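Local coordinates for protein beta-galactosidase (PDB 3TTY) that hydrolyses terminal non-reducing beta-D-galactose residues of beta-galactosides as a trimeric glycoside hydrolase that binds galactose in its TIM barrel, at residues P7-G12 / D388-A393; I65-T70 / K137-I142; N73-L78 / Q141-H146; K264-M269 / R295-G300. All blocks are in the same frame, centred on the assembly; numbering follows the deposited sequence.

Contact 1. Residues P7-G12 / D388-A393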
loop_
_atom_site.group_PDB
_atom_site.type_symbol
_atom_site.label_atom_id
_atom_site.label_comp_id
_atom_site.label_asym_id
_atom_site.label_seq_id
_atom_site.Cartn_x
_atom_site.Cartn_y
_atom_site.Cartn_z
ATOM N N PRO A 7 -5.014 -3.592 50.203
ATOM C CA PRO A 7 -3.715 -2.966 50.475
ATOM C C PRO A 7 -2.503 -3.754 49.984
ATOM O O PRO A 7 -1.571 -3.997 50.740
ATOM C CB PRO A 7 -3.704 -2.867 52.000
ATOM C CG PRO A 7 -4.438 -4.118 52.441
ATOM C CD PRO A 7 -5.445 -4.447 51.327
ATOM N N LYS A 8 -2.516 -4.131 48.715
ATOM C CA LYS A 8 -1.359 -4.751 48.081
ATOM C C LYS A 8 -1.354 -4.374 46.610
ATOM O O LYS A 8 -2.237 -3.663 46.140
ATOM C CB LYS A 8 -1.375 -6.290 48.247
ATOM C CG LYS A 8 -2.691 -6.976 47.835
ATOM C CD LYS A 8 -2.651 -8.490 48.042
ATOM C CE LYS A 8 -1.597 -9.176 47.139
ATOM N NZ LYS A 8 -2.020 -9.255 45.706
ATOM N N ILE A 9 -0.350 -4.843 45.885
ATOM C CA ILE A 9 -0.348 -4.735 44.435
ATOM C C ILE A 9 -1.357 -5.746 43.908
ATOM O O ILE A 9 -1.118 -6.949 43.963
ATOM C CB ILE A 9 1.050 -5.026 43.877
ATOM C CG1 ILE A 9 2.030 -3.957 44.382
ATOM C CG2 ILE A 9 1.020 -5.072 42.356
ATOM C CD1 ILE A 9 3.470 -4.286 44.173
ATOM N N TRP A 10 -2.503 -5.259 43.437
ATOM C CA TRP A 10 -3.542 -6.149 42.913
ATOM C C TRP A 10 -2.990 -7.110 41.854
ATOM O O TRP A 10 -2.091 -6.766 41.083
ATOM C CB TRP A 10 -4.704 -5.347 42.311
ATOM C CG TRP A 10 -5.265 -4.297 43.229
ATOM C CD1 TRP A 10 -4.863 -4.015 44.499
ATOM C CD2 TRP A 10 -6.329 -3.390 42.936
ATOM N NE1 TRP A 10 -5.607 -2.989 45.017
ATOM C CE2 TRP A 10 -6.517 -2.588 44.079
ATOM C CE3 TRP A 10 -7.143 -3.182 41.822
ATOM C CZ2 TRP A 10 -7.489 -1.592 44.140
ATOM C CZ3 TRP A 10 -8.102 -2.192 41.881
ATOM C CH2 TRP A 10 -8.269 -1.409 43.035
ATOM N N TYR A 11 -3.547 -8.311 41.810
ATOM C CA TYR A 11 -3.079 -9.320 40.872
ATOM C C TYR A 11 -4.251 -10.119 40.312
ATOM O O TYR A 11 -4.977 -10.781 41.059
ATOM C CB TYR A 11 -2.078 -10.246 41.563
ATOM C CG TYR A 11 -1.271 -11.071 40.605
ATOM C CD1 TYR A 11 -0.510 -10.463 39.608
ATOM C CD2 TYR A 11 -1.261 -12.460 40.696
ATOM C CE1 TYR A 11 0.233 -11.216 38.728
ATOM C CE2 TYR A 11 -0.527 -13.221 39.826
ATOM C CZ TYR A 11 0.225 -12.604 38.843
ATOM O OH TYR A 11 0.965 -13.378 37.975
ATOM N N GLY A 12 -4.435 -10.061 38.998
ATOM C CA GLY A 12 -5.607 -10.650 38.368
ATOM C C GLY A 12 -5.800 -10.048 36.989
ATOM O O GLY A 12 -4.822 -9.813 36.282
ATOM N N ASP A 388 1.887 -4.212 51.308
ATOM C CA ASP A 388 1.645 -2.802 51.008
ATOM C C ASP A 388 2.914 -1.986 50.807
ATOM O O ASP A 388 2.842 -0.774 50.621
ATOM C CB ASP A 388 0.794 -2.146 52.106
ATOM C CG ASP A 388 1.534 -2.022 53.443
ATOM O OD1 ASP A 388 0.869 -1.739 54.462
ATOM O OD2 ASP A 388 2.769 -2.210 53.482
ATOM N N THR A 389 4.063 -2.654 50.847
ATOM C CA THR A 389 5.358 -1.984 50.929
ATOM C C THR A 389 5.559 -0.816 49.949
ATOM O O THR A 389 5.993 0.258 50.340
ATOM C CB THR A 389 6.521 -2.988 50.743
ATOM O OG1 THR A 389 6.368 -4.084 51.657
ATOM C CG2 THR A 389 7.869 -2.313 51.005
ATOM N N ILE A 390 5.245 -1.042 48.682
ATOM C CA ILE A 390 5.566 -0.109 47.615
ATOM C C ILE A 390 4.431 0.886 47.339
ATOM O O ILE A 390 4.648 1.957 46.775
ATOM C CB ILE A 390 5.878 -0.901 46.334
ATOM C CG1 ILE A 390 7.131 -1.746 46.546
ATOM C CG2 ILE A 390 6.064 0.020 45.134
ATOM C CD1 ILE A 390 7.455 -2.644 45.375
ATOM N N LEU A 391 3.218 0.538 47.740
ATOM C CA LEU A 391 2.062 1.354 47.413
ATOM C C LEU A 391 2.296 2.843 47.705
ATOM O O LEU A 391 2.982 3.198 48.668
ATOM C CB LEU A 391 0.836 0.830 48.152
ATOM C CG LEU A 391 0.501 -0.630 47.844
ATOM C CD1 LEU A 391 -0.854 -1.013 48.440
ATOM C CD2 LEU A 391 0.519 -0.884 46.342
ATOM N N ASP A 392 1.736 3.701 46.857
ATOM C CA ASP A 392 1.840 5.157 47.005
ATOM C C ASP A 392 3.259 5.721 46.874
ATOM O O ASP A 392 3.454 6.927 46.948
ATOM C CB ASP A 392 1.200 5.631 48.316
ATOM C CG ASP A 392 -0.301 5.454 48.327
ATOM O OD1 ASP A 392 -0.930 5.734 47.287
ATOM O OD2 ASP A 392 -0.854 5.034 49.372
ATOM N N ALA A 393 4.246 4.860 46.672
ATOM C CA ALA A 393 5.612 5.337 46.464
ATOM C C ALA A 393 5.677 6.204 45.205
ATOM O O ALA A 393 4.993 5.932 44.228
ATOM C CB ALA A 393 6.573 4.175 46.362
#

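Contact 2. Residues I65-T70 / K137-I142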
loop_
_atom_site.group_PDB
_atom_site.type_symbol
_atom_site.label_atom_id
_atom_site.label_comp_id
_atom_site.label_asym_id
_atom_site.label_seq_id
_atom_site.Cartn_x
_atom_site.Cartn_y
_atom_site.Cartn_z
ATOM N N ILE A 65 -21.902 -14.465 39.261
ATOM C CA ILE A 65 -20.476 -14.310 39.069
ATOM C C ILE A 65 -19.853 -13.537 40.229
ATOM O O ILE A 65 -18.828 -13.938 40.777
ATOM C CB ILE A 65 -20.187 -13.625 37.731
ATOM C CG1 ILE A 65 -20.399 -14.631 36.603
ATOM C CG2 ILE A 65 -18.770 -13.078 37.705
ATOM C CD1 ILE A 65 -20.718 -13.980 35.275
ATOM N N ILE A 66 -20.480 -12.433 40.603
ATOM C CA ILE A 66 -19.954 -11.581 41.661
ATOM C C ILE A 66 -19.990 -12.296 43.020
ATOM O O ILE A 66 -19.043 -12.215 43.807
ATOM C CB ILE A 66 -20.721 -10.246 41.725
ATOM C CG1 ILE A 66 -20.360 -9.388 40.516
ATOM C CG2 ILE A 66 -20.384 -9.499 42.994
ATOM C CD1 ILE A 66 -21.244 -8.185 40.348
ATOM N N GLU A 67 -21.082 -13.011 43.275
ATOM C CA GLU A 67 -21.225 -13.761 44.513
ATOM C C GLU A 67 -20.145 -14.828 44.608
ATOM O O GLU A 67 -19.461 -14.935 45.619
ATOM C CB GLU A 67 -22.629 -14.370 44.610
ATOM C CG GLU A 67 -22.962 -15.004 45.956
ATOM C CD GLU A 67 -22.762 -14.052 47.128
ATOM O OE1 GLU A 67 -22.806 -12.812 46.920
ATOM O OE2 GLU A 67 -22.554 -14.550 48.260
ATOM N N ARG A 68 -19.968 -15.594 43.538
ATOM C CA ARG A 68 -18.982 -16.667 43.544
ATOM C C ARG A 68 -17.572 -16.181 43.868
ATOM O O ARG A 68 -16.860 -16.801 44.660
ATOM C CB ARG A 68 -18.970 -17.427 42.217
ATOM C CG ARG A 68 -18.009 -18.634 42.243
ATOM C CD ARG A 68 -18.458 -19.644 43.306
ATOM N NE ARG A 68 -17.512 -20.743 43.518
ATOM C CZ ARG A 68 -16.483 -20.703 44.363
ATOM N NH1 ARG A 68 -16.236 -19.612 45.086
ATOM N NH2 ARG A 68 -15.695 -21.761 44.486
ATOM N N LEU A 69 -17.172 -15.084 43.233
ATOM C CA LEU A 69 -15.875 -14.471 43.476
ATOM C C LEU A 69 -15.764 -13.925 44.898
ATOM O O LEU A 69 -14.713 -14.015 45.540
ATOM C CB LEU A 69 -15.641 -13.335 42.478
ATOM C CG LEU A 69 -15.408 -13.748 41.020
ATOM C CD1 LEU A 69 -15.668 -12.560 40.103
ATOM C CD2 LEU A 69 -13.996 -14.270 40.836
ATOM N N THR A 70 -16.847 -13.332 45.378
ATOM C CA THR A 70 -16.881 -12.801 46.731
ATOM C C THR A 70 -16.614 -13.926 47.738
ATOM O O THR A 70 -15.955 -13.714 48.749
ATOM C CB THR A 70 -18.228 -12.112 47.016
ATOM O OG1 THR A 70 -18.352 -10.966 46.168
ATOM C CG2 THR A 70 -18.306 -11.657 48.469
ATOM N N LYS A 137 -24.634 -0.985 44.670
ATOM C CA LYS A 137 -24.181 0.177 45.443
ATOM C C LYS A 137 -23.685 -0.182 46.836
ATOM O O LYS A 137 -22.907 0.557 47.433
ATOM C CB LYS A 137 -25.295 1.221 45.565
ATOM C CG LYS A 137 -26.507 0.749 46.358
ATOM C CD LYS A 137 -27.567 1.830 46.421
ATOM C CE LYS A 137 -28.832 1.339 47.114
ATOM N NZ LYS A 137 -28.691 1.306 48.604
ATOM N N ASP A 138 -24.131 -1.317 47.353
ATOM C CA ASP A 138 -23.749 -1.714 48.700
ATOM C C ASP A 138 -22.846 -2.923 48.710
ATOM O O ASP A 138 -22.584 -3.497 49.768
ATOM C CB ASP A 138 -24.994 -1.984 49.548
ATOM C CG ASP A 138 -25.801 -0.726 49.795
ATOM O OD1 ASP A 138 -27.048 -0.797 49.733
ATOM O OD2 ASP A 138 -25.182 0.338 50.027
ATOM N N HIS A 139 -22.378 -3.324 47.534
ATOM C CA HIS A 139 -21.523 -4.491 47.470
ATOM C C HIS A 139 -20.099 -4.118 47.850
ATOM O O HIS A 139 -19.518 -3.205 47.266
ATOM C CB HIS A 139 -21.570 -5.174 46.108
ATOM C CG HIS A 139 -21.187 -6.620 46.165
ATOM N ND1 HIS A 139 -19.909 -7.038 46.473
ATOM C CD2 HIS A 139 -21.920 -7.746 45.989
ATOM C CE1 HIS A 139 -19.868 -8.358 46.471
ATOM N NE2 HIS A 139 -21.074 -8.812 46.179
ATOM N N PRO A 140 -19.555 -4.824 48.853
ATOM C CA PRO A 140 -18.263 -4.597 49.511
ATOM C C PRO A 140 -17.033 -4.926 48.664
ATOM O O PRO A 140 -15.962 -4.396 48.955
ATOM C CB PRO A 140 -18.317 -5.553 50.713
ATOM C CG PRO A 140 -19.250 -6.646 50.279
ATOM C CD PRO A 140 -20.296 -5.944 49.462
ATOM N N GLN A 141 -17.177 -5.779 47.652
ATOM C CA GLN A 141 -16.021 -6.288 46.914
ATOM C C GLN A 141 -15.556 -5.372 45.782
ATOM O O GLN A 141 -14.403 -5.449 45.341
ATOM C CB GLN A 141 -16.317 -7.678 46.347
ATOM C CG GLN A 141 -16.385 -8.766 47.379
ATOM C CD GLN A 141 -15.119 -8.849 48.199
ATOM O OE1 GLN A 141 -15.082 -8.395 49.341
ATOM N NE2 GLN A 141 -14.066 -9.427 47.618
ATOM N N ILE A 142 -16.451 -4.511 45.311
ATOM C CA ILE A 142 -16.140 -3.630 44.188
ATOM C C ILE A 142 -15.166 -2.535 44.590
ATOM O O ILE A 142 -15.494 -1.660 45.380
ATOM C CB ILE A 142 -17.409 -2.987 43.617
ATOM C CG1 ILE A 142 -18.414 -4.070 43.222
ATOM C CG2 ILE A 142 -17.062 -2.102 42.439
ATOM C CD1 ILE A 142 -19.730 -3.524 42.708
#

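Contact 3. Residues N73-L78 / Q141-H146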
loop_
_atom_site.group_PDB
_atom_site.type_symbol
_atom_site.label_atom_id
_atom_site.label_comp_id
_atom_site.label_asym_id
_atom_site.label_seq_id
_atom_site.Cartn_x
_atom_site.Cartn_y
_atom_site.Cartn_z
ATOM N N ASN A 73 -13.240 -14.228 48.277
ATOM C CA ASN A 73 -12.688 -12.930 48.670
ATOM C C ASN A 73 -11.806 -12.313 47.573
ATOM O O ASN A 73 -10.835 -11.605 47.852
ATOM C CB ASN A 73 -11.945 -13.017 50.018
ATOM C CG ASN A 73 -11.622 -11.633 50.608
ATOM O OD1 ASN A 73 -10.508 -11.393 51.085
ATOM N ND2 ASN A 73 -12.597 -10.717 50.565
ATOM N N ILE A 74 -12.152 -12.591 46.321
ATOM C CA ILE A 74 -11.528 -11.920 45.191
ATOM C C ILE A 74 -12.245 -10.596 44.955
ATOM O O ILE A 74 -13.474 -10.533 45.004
ATOM C CB ILE A 74 -11.585 -12.786 43.926
ATOM C CG1 ILE A 74 -10.675 -14.003 44.086
ATOM C CG2 ILE A 74 -11.195 -11.979 42.699
ATOM C CD1 ILE A 74 -10.802 -15.022 42.966
ATOM N N TYR A 75 -11.470 -9.543 44.728
ATOM C CA TYR A 75 -12.012 -8.197 44.553
ATOM C C TYR A 75 -12.405 -7.911 43.112
ATOM O O TYR A 75 -11.870 -8.524 42.182
ATOM C CB TYR A 75 -11.008 -7.156 45.044
ATOM C CG TYR A 75 -10.836 -7.179 46.553
ATOM C CD1 TYR A 75 -11.837 -6.693 47.391
ATOM C CD2 TYR A 75 -9.677 -7.692 47.139
ATOM C CE1 TYR A 75 -11.691 -6.713 48.775
ATOM C CE2 TYR A 75 -9.516 -7.717 48.523
ATOM C CZ TYR A 75 -10.526 -7.227 49.332
ATOM O OH TYR A 75 -10.378 -7.247 50.699
ATOM N N LEU A 76 -13.324 -6.964 42.935
ATOM C CA LEU A 76 -13.938 -6.725 41.637
ATOM C C LEU A 76 -13.602 -5.361 41.041
ATOM O O LEU A 76 -13.828 -4.311 41.658
ATOM C CB LEU A 76 -15.447 -6.905 41.731
ATOM C CG LEU A 76 -15.813 -8.277 42.304
ATOM C CD1 LEU A 76 -17.270 -8.345 42.729
ATOM C CD2 LEU A 76 -15.484 -9.362 41.313
ATOM N N CYS A 77 -13.021 -5.400 39.847
ATOM C CA CYS A 77 -12.940 -4.232 38.995
ATOM C C CYS A 77 -14.121 -4.350 38.018
ATOM O O CYS A 77 -14.048 -5.078 37.029
ATOM C CB CYS A 77 -11.606 -4.205 38.258
ATOM S SG CYS A 77 -11.396 -2.746 37.238
ATOM N N LEU A 78 -15.220 -3.660 38.321
ATOM C CA LEU A 78 -16.465 -3.864 37.588
ATOM C C LEU A 78 -16.590 -2.910 36.403
ATOM O O LEU A 78 -16.576 -1.695 36.574
ATOM C CB LEU A 78 -17.683 -3.737 38.516
ATOM C CG LEU A 78 -19.061 -3.969 37.875
ATOM C CD1 LEU A 78 -19.170 -5.364 37.223
ATOM C CD2 LEU A 78 -20.179 -3.774 38.874
ATOM N N GLN A 141 -17.177 -5.779 47.652
ATOM C CA GLN A 141 -16.021 -6.288 46.914
ATOM C C GLN A 141 -15.556 -5.372 45.782
ATOM O O GLN A 141 -14.403 -5.449 45.341
ATOM C CB GLN A 141 -16.317 -7.678 46.347
ATOM C CG GLN A 141 -16.385 -8.766 47.379
ATOM C CD GLN A 141 -15.119 -8.849 48.199
ATOM O OE1 GLN A 141 -15.082 -8.395 49.341
ATOM N NE2 GLN A 141 -14.066 -9.427 47.618
ATOM N N ILE A 142 -16.451 -4.511 45.311
ATOM C CA ILE A 142 -16.140 -3.630 44.188
ATOM C C ILE A 142 -15.166 -2.535 44.590
ATOM O O ILE A 142 -15.494 -1.660 45.380
ATOM C CB ILE A 142 -17.409 -2.987 43.617
ATOM C CG1 ILE A 142 -18.414 -4.070 43.222
ATOM C CG2 ILE A 142 -17.062 -2.102 42.439
ATOM C CD1 ILE A 142 -19.730 -3.524 42.708
ATOM N N VAL A 143 -13.967 -2.577 44.022
ATOM C CA VAL A 143 -12.904 -1.680 44.435
ATOM C C VAL A 143 -12.607 -0.629 43.377
ATOM O O VAL A 143 -11.820 0.296 43.610
ATOM C CB VAL A 143 -11.610 -2.471 44.711
ATOM C CG1 VAL A 143 -11.713 -3.266 46.019
ATOM C CG2 VAL A 143 -11.305 -3.402 43.535
ATOM N N MET A 144 -13.219 -0.781 42.206
ATOM C CA MET A 144 -12.900 0.064 41.056
ATOM C C MET A 144 -13.966 -0.080 39.975
ATOM O O MET A 144 -14.440 -1.186 39.725
ATOM C CB MET A 144 -11.525 -0.318 40.503
ATOM C CG MET A 144 -11.036 0.515 39.325
ATOM S SD MET A 144 -10.636 2.248 39.711
ATOM C CE MET A 144 -9.438 2.068 41.024
ATOM N N TRP A 145 -14.356 1.038 39.360
ATOM C CA TRP A 145 -15.215 1.014 38.172
ATOM C C TRP A 145 -14.352 1.135 36.921
ATOM O O TRP A 145 -13.442 1.958 36.857
ATOM C CB TRP A 145 -16.249 2.152 38.174
ATOM C CG TRP A 145 -17.403 1.975 39.123
ATOM C CD1 TRP A 145 -17.576 2.606 40.317
ATOM C CD2 TRP A 145 -18.545 1.119 38.955
ATOM N NE1 TRP A 145 -18.745 2.197 40.904
ATOM C CE2 TRP A 145 -19.359 1.285 40.090
ATOM C CE3 TRP A 145 -18.952 0.227 37.961
ATOM C CZ2 TRP A 145 -20.555 0.595 40.259
ATOM C CZ3 TRP A 145 -20.135 -0.460 38.132
ATOM C CH2 TRP A 145 -20.924 -0.274 39.269
ATOM N N HIS A 146 -14.674 0.322 35.922
ATOM C CA HIS A 146 -13.940 0.250 34.668
ATOM C C HIS A 146 -14.916 0.696 33.569
ATOM O O HIS A 146 -15.658 -0.116 32.995
ATOM C CB HIS A 146 -13.436 -1.199 34.502
ATOM C CG HIS A 146 -12.757 -1.505 33.198
ATOM N ND1 HIS A 146 -13.284 -1.154 31.972
ATOM C CD2 HIS A 146 -11.635 -2.216 32.936
ATOM C CE1 HIS A 146 -12.497 -1.613 31.013
ATOM N NE2 HIS A 146 -11.490 -2.260 31.566
#

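Contact 4. Residues K264-M269 / R295-G300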
loop_
_atom_site.group_PDB
_atom_site.type_symbol
_atom_site.label_atom_id
_atom_site.label_comp_id
_atom_site.label_asym_id
_atom_site.label_seq_id
_atom_site.Cartn_x
_atom_site.Cartn_y
_atom_site.Cartn_z
ATOM N N LYS A 264 -5.558 15.690 29.194
ATOM C CA LYS A 264 -6.881 16.231 29.418
ATOM C C LYS A 264 -7.830 15.140 29.939
ATOM O O LYS A 264 -8.685 15.396 30.790
ATOM C CB LYS A 264 -7.383 16.862 28.119
ATOM C CG LYS A 264 -8.812 17.333 28.152
ATOM C CD LYS A 264 -9.077 18.278 26.986
ATOM C CE LYS A 264 -10.549 18.690 26.908
ATOM N NZ LYS A 264 -10.743 19.763 25.880
ATOM N N TRP A 265 -7.669 13.914 29.453
ATOM C CA TRP A 265 -8.475 12.806 29.971
ATOM C C TRP A 265 -8.232 12.556 31.466
ATOM O O TRP A 265 -9.179 12.370 32.228
ATOM C CB TRP A 265 -8.234 11.524 29.166
ATOM C CG TRP A 265 -9.052 11.437 27.899
ATOM C CD1 TRP A 265 -8.909 12.206 26.776
ATOM C CD2 TRP A 265 -10.129 10.519 27.628
ATOM N NE1 TRP A 265 -9.850 11.841 25.834
ATOM C CE2 TRP A 265 -10.607 10.808 26.330
ATOM C CE3 TRP A 265 -10.740 9.492 28.362
ATOM C CZ2 TRP A 265 -11.659 10.103 25.744
ATOM C CZ3 TRP A 265 -11.803 8.793 27.780
ATOM C CH2 TRP A 265 -12.249 9.104 26.481
ATOM N N ALA A 266 -6.963 12.563 31.879
ATOM C CA ALA A 266 -6.588 12.112 33.217
ATOM C C ALA A 266 -7.152 13.015 34.313
ATOM O O ALA A 266 -7.393 12.565 35.437
ATOM C CB ALA A 266 -5.059 11.984 33.347
ATOM N N LYS A 267 -7.373 14.282 33.980
ATOM C CA LYS A 267 -7.929 15.226 34.938
ATOM C C LYS A 267 -9.329 14.796 35.353
ATOM O O LYS A 267 -9.781 15.106 36.459
ATOM C CB LYS A 267 -7.954 16.639 34.356
ATOM C CG LYS A 267 -6.571 17.200 34.033
ATOM C CD LYS A 267 -6.688 18.635 33.494
ATOM C CE LYS A 267 -5.331 19.231 33.130
ATOM N NZ LYS A 267 -4.388 19.219 34.287
ATOM N N GLU A 268 -9.997 14.048 34.477
ATOM C CA GLU A 268 -11.368 13.608 34.729
ATOM C C GLU A 268 -11.437 12.226 35.375
ATOM O O GLU A 268 -12.525 11.740 35.693
ATOM C CB GLU A 268 -12.165 13.601 33.415
ATOM C CG GLU A 268 -12.038 14.880 32.599
ATOM C CD GLU A 268 -12.616 16.128 33.297
ATOM O OE1 GLU A 268 -13.489 16.003 34.198
ATOM O OE2 GLU A 268 -12.196 17.248 32.917
ATOM N N MET A 269 -10.277 11.592 35.548
ATOM C CA MET A 269 -10.183 10.215 36.056
ATOM C C MET A 269 -9.631 10.169 37.484
ATOM O O MET A 269 -8.711 10.912 37.812
ATOM C CB MET A 269 -9.266 9.381 35.152
ATOM C CG MET A 269 -9.745 9.248 33.720
ATOM S SD MET A 269 -8.398 8.832 32.603
ATOM C CE MET A 269 -8.216 7.076 32.941
ATOM N N ARG A 295 2.281 7.660 34.572
ATOM C CA ARG A 295 2.468 8.242 35.887
ATOM C C ARG A 295 2.329 9.761 35.792
ATOM O O ARG A 295 1.770 10.405 36.679
ATOM C CB ARG A 295 3.848 7.874 36.422
ATOM C CG ARG A 295 4.140 8.412 37.792
ATOM C CD ARG A 295 5.464 7.873 38.298
ATOM N NE ARG A 295 6.629 8.589 37.785
ATOM C CZ ARG A 295 7.602 8.042 37.058
ATOM N NH1 ARG A 295 7.551 6.758 36.710
ATOM N NH2 ARG A 295 8.637 8.787 36.679
ATOM N N GLY A 296 2.833 10.324 34.704
ATOM C CA GLY A 296 2.825 11.768 34.535
ATOM C C GLY A 296 1.447 12.340 34.259
ATOM O O GLY A 296 1.198 13.523 34.492
ATOM N N LEU A 297 0.539 11.507 33.769
ATOM C CA LEU A 297 -0.776 12.012 33.409
ATOM C C LEU A 297 -1.438 12.694 34.604
ATOM O O LEU A 297 -2.158 13.670 34.435
ATOM C CB LEU A 297 -1.672 10.899 32.840
ATOM C CG LEU A 297 -1.265 10.278 31.500
ATOM C CD1 LEU A 297 -2.354 9.332 30.981
ATOM C CD2 LEU A 297 -0.959 11.385 30.473
ATOM N N LYS A 298 -1.204 12.181 35.809
ATOM C CA LYS A 298 -1.731 12.837 37.005
ATOM C C LYS A 298 -0.604 13.306 37.911
ATOM O O LYS A 298 -0.672 13.165 39.136
ATOM C CB LYS A 298 -2.713 11.941 37.766
ATOM C CG LYS A 298 -3.990 11.694 37.003
ATOM C CD LYS A 298 -4.884 10.691 37.694
ATOM C CE LYS A 298 -5.791 11.360 38.717
ATOM N NZ LYS A 298 -6.501 12.526 38.158
ATOM N N SER A 299 0.439 13.843 37.285
ATOM C CA SER A 299 1.545 14.482 37.998
ATOM C C SER A 299 2.229 13.600 39.055
ATOM O O SER A 299 2.558 14.063 40.149
ATOM C CB SER A 299 1.072 15.797 38.622
ATOM O OG SER A 299 0.588 16.663 37.619
ATOM N N GLY A 300 2.457 12.334 38.725
ATOM C CA GLY A 300 3.174 11.460 39.633
ATOM C C GLY A 300 2.336 10.413 40.340
ATOM O O GLY A 300 2.886 9.463 40.900
#

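Contact 1. Residues P7-G12 / D388-A393
Leu391 pushes its forked end against the backbone of Pro7 and Lys8 and the side chain of Ile9, where the chain enters the first strand of the TIM barrel and the loop following helix 371-386 passes beside it. The two methyls divide the work. CD1 rests on the peptide link between the first two residues, 3.5 Å from Lys8 N, and CD2 turns to the side chain of Ile9, whose CG1 lies 3.9 Å from it; the two side chains cross at a slant. With CG anti to its own carbonyl carbon (chi1 -58°), Leu391 sends both branches across to the 7-12 segment. Beyond it Ile390 makes a looser approach, its CD1 4.5 Å from Ile9 CD1, while Ile9 also packs on Leu383 of helix 371-386 and Val342 of strand 339-344. Replacing Leu391 with an alanine would probably open a gap over the Pro7-Lys8 peptide and leave Ile9 CG1 without the methyl it packs on across the contact. No hydrogen bond joins the segments. A type II turn from Ile390 to Ala393 folds the loop, closed by Ala393 N to Ile390 O, and at the exposed margin Asp388 CB sits 3.3 Å from Pro7 O.

Contact 2. Residues I65-T70 / K137-I142
Ile66 lays its CG2 methyl over one face of the His139 imidazole, a CH-pi contact between helix 60-71, which precedes the third barrel strand, and the loop that leads into the fourth strand of the TIM barrel. The methyl stands 3.7 Å from the ring centroid, 29° off the ring normal, shifted to the NE2 side. Chi1 of -71° sets CG1 beside the backbone N of Ile66 and so leaves CG2 anti to it, turned to the ring.

One helical turn on, Thr70 comes to the ring at its edge and in its plane, with OG1 3.0 Å from His139 CE1. The same oxygen lies 3.2 Å from Gln141 CG, and Thr70 CG2 also touches that methylene, so this threonine is wedged between the histidine and the glutamine.

Farther out, hydrogen bonds within each segment fix these groups. Thr70 OG1 donates to Ile66 O at 2.8 Å, from above the carbonyl plane, while Thr70 N reaches the same oxygen from the opposite face. The imidazole is steadied from within its own loop, and its rotation is thereby set. Glu67 OE1 lies near the ring plane, 4.4 Å from His139 NE2. Gln141 N bonds to His139 ND1 at 3.2 Å, almost straight at 167° and close to the imidazole plane.

Contact 3. Residues N73-L78 / Q141-H146
Leu76 and Leu78 join segment 141-146 through backbone hydrogen bonds, pairing the third and fourth strands of the TIM barrel in parallel. Leu76 N donates to Gln141 O, and Leu76 O accepts from Val143 N. Farther on, Leu78 N meets Met144 O nearly along the C=O axis, and Leu78 O takes His146 N at 2.8 Å. Between Leu76 and Cys77 the register slips by one residue, a beta bulge at which Val143 is the extra residue.

A side-chain amide prolongs the ladder. Bent at chi2 (-56°), Gln141 brings NE2 to Ile74 O at 2.9 Å; the oxygen lies in the amide plane, but the donor stands well above the carbonyl plane. The amide is tilted only 20° from the Tyr75 ring, with NE2 3.5 Å from Tyr75 CD1. A leucine in place of Gln141 would probably leave Ile74 O without this donor and the tyrosine without its polar neighbour.

Apolar and sulfur contacts lie on both faces. Toward the helices, Leu78 lies alongside Trp145, with Leu78 CD2 3.4 Å from Trp145 CZ3, and the same methyl reaches Ile142 CD1. On the other face Cys77 SG packs on Met144 CG at 3.9 Å and meets the His146 ring at its edge. The His146 side chain is about 6 Å from the bound galactose. Backbone bonds thus satisfy buried polar atoms, and apolar side chains cover the helix-facing side.

Contact 4. Residues K264-M269 / R295-G300
Lys298 NZ donates to two backbone oxygens at once, Met269 O at 2.8 Å and Ala266 O at 2.9 Å, and so ties together the C-terminal ends of helices 262-266 and 284-296 on the outside of the TIM barrel. The bond to Met269 O is nearly in line with its carbonyl, at 171°, whereas the one to Ala266 O is tilted 34° out of the carbonyl plane. Ala266 O is itself shared: Met269 N, closing a type I turn, reaches it from the opposite face. Bends at chi3 and chi4 curl the lysine end back toward these oxygens, and its CG passes 3.8 Å from Ala266 CB.

The helix just before Lys298 ends in a Schellman motif, with Ser299 at positive phi, Gly300 N bonded to Arg295 O and Ser299 N to Gly296 O. Beside the lysine, Leu297 also packs on Leu253 of strand 249-253. The methyl of Ala266 faces the incoming chain, its CB 3.6 Å from Leu297 CB and 3.5 Å from Leu297 O.

From the N terminus, contact 1 opens first and closes last: residues 7-12 enter the first barrel strand and meet 388-393 after helix 371-386, so nearly all the TIM barrel lies within its loop. Nested inside are contacts 2 and 3, which both end on the stretch around Gln141 and Ile142. They join helix 60-71 and strand 75-79, consecutive in the chain, to strand 142-146 and the loop leading into it, and they touch where Ile66 and Leu69 pack on Leu76. Contact 4, also nested in contact 1, follows contacts 2 and 3 in series, linking the ends of helices 262-266 and 284-296. Contacts 1 and 3 meet inside the barrel, where Trp10 packs on Val143 and Met144.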